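Local coordinates for cell envelope-related transcriptional attenuator domain-containing protein (Eubacterium siraeum, PDB 4OBM) that is of unknown function but belongs to the LytR-CpsA-Psr family, whose members are associated with the cell envelope, and may act as a transcription regulator, at residues D161-Y164 and P165-N169. Residues are numbered along the deposited sequence; the frame is centred on the assembly and turned at random.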
# COMPACT_ATOMS: atom_id res chain seq x y z
N ASP A 161 4.39 20.50 4.47
CA ASP A 161 4.79 19.34 3.66
C ASP A 161 3.62 18.70 2.89
O ASP A 161 2.76 18.04 3.50
CB ASP A 161 5.47 18.29 4.56
CG ASP A 161 6.30 17.26 3.84
OD1 ASP A 161 6.34 17.28 2.59
OD2 ASP A 161 6.95 16.44 4.53
N GLU A 162 3.58 18.90 1.55
CA GLU A 162 2.52 18.34 0.71
C GLU A 162 2.55 16.80 0.69
O GLU A 162 1.52 16.18 0.45
CB GLU A 162 2.55 18.90 -0.72
CG GLU A 162 1.20 19.44 -1.15
CD GLU A 162 0.97 19.66 -2.64
OE1 GLU A 162 -0.15 19.35 -3.12
OE2 GLU A 162 1.90 20.15 -3.32
N LEU A 163 3.73 16.20 0.98
CA LEU A 163 3.92 14.75 1.01
C LEU A 163 3.65 14.13 2.38
O LEU A 163 3.60 12.91 2.48
CB LEU A 163 5.35 14.38 0.56
CG LEU A 163 5.66 14.58 -0.91
CD1 LEU A 163 7.13 14.32 -1.18
CD2 LEU A 163 4.77 13.68 -1.80
N TYR A 164 3.47 14.95 3.43
CA TYR A 164 3.21 14.46 4.79
C TYR A 164 2.03 13.45 4.88
O TYR A 164 2.23 12.43 5.55
CB TYR A 164 3.00 15.60 5.80
CG TYR A 164 3.05 15.10 7.22
CD1 TYR A 164 4.27 14.85 7.85
CD2 TYR A 164 1.89 14.77 7.91
CE1 TYR A 164 4.34 14.30 9.13
CE2 TYR A 164 1.94 14.23 9.20
CZ TYR A 164 3.17 14.00 9.80
OH TYR A 164 3.24 13.48 11.06
N PRO A 165 0.84 13.64 4.24
CA PRO A 165 -0.22 12.60 4.35
C PRO A 165 0.23 11.24 3.78
O PRO A 165 -0.18 10.20 4.30
CB PRO A 165 -1.39 13.20 3.56
CG PRO A 165 -1.11 14.66 3.49
CD PRO A 165 0.38 14.77 3.40
N CYS A 166 1.11 11.27 2.76
CA CYS A 166 1.71 10.09 2.12
C CYS A 166 2.70 9.42 3.06
O CYS A 166 2.71 8.20 3.17
CB CYS A 166 2.39 10.49 0.81
SG CYS A 166 1.25 11.01 -0.49
N LYS A 167 3.55 10.24 3.71
CA LYS A 167 4.57 9.83 4.67
C LYS A 167 3.91 9.19 5.88
O LYS A 167 4.36 8.14 6.32
CB LYS A 167 5.45 11.04 5.08
CG LYS A 167 6.42 11.45 3.99
CD LYS A 167 6.96 12.85 4.17
CE LYS A 167 7.95 13.18 3.07
NZ LYS A 167 8.70 14.44 3.35
N LEU A 168 2.81 9.78 6.37
CA LEU A 168 2.05 9.27 7.51
C LEU A 168 1.40 7.94 7.13
O LEU A 168 1.55 6.97 7.87
CB LEU A 168 0.98 10.32 7.94
CG LEU A 168 0.26 10.16 9.30
CD1 LEU A 168 -0.99 9.31 9.19
CD2 LEU A 168 1.22 9.78 10.44
N ASN A 169 0.73 7.90 5.96
CA ASN A 169 0.09 6.68 5.50
C ASN A 169 1.12 5.56 5.29
O ASN A 169 0.89 4.44 5.78
CB ASN A 169 -0.71 6.96 4.23
CG ASN A 169 -2.12 7.44 4.50
OD1 ASN A 169 -3.09 6.80 4.09
ND2 ASN A 169 -2.29 8.53 5.24
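Lys167 reaches back from the first turn of helix 164-181 to Asp161, its chain extended beyond CG, and the two side chains meet at about a right angle. Lys167 NZ lies 2.9 Å from Asp161 OD2 in a salt bridge that uses the syn lone pair of the carboxylate. The other oxygen, Asp161 OD1, accepts from Leu163 N at 3.3 Å, met from above the carboxylate plane, so both oxygens are engaged. On the way the lysine chain passes over Leu163, with Lys167 CE 3.8 Å from Leu163 CB. The Asp161-Leu163 N bond is a capping bond in the type I beta turn, Asp161 to Tyr164, that leads into helix 164-181. The tight part is the backbone: Lys167 N binds Leu163 O at 2.9 Å, and Leu168 N binds Tyr164 O at 2.8 Å. Cys166 N adds a weak bond to Leu163 O. The packing of Tyr164 on Leu168 is looser: with CG beside its own carbonyl carbon (chi1 -167°), the tyrosine ring lies on the side of Leu168, whose CB approaches it obliquely, 4.2 Å from Tyr164 CE2. That ring also meets Tyr157 edge-to-face. Buried Cys166 touches Leu59 and Leu168 is buried too, whereas Asp161 and Lys167 stay partly exposed.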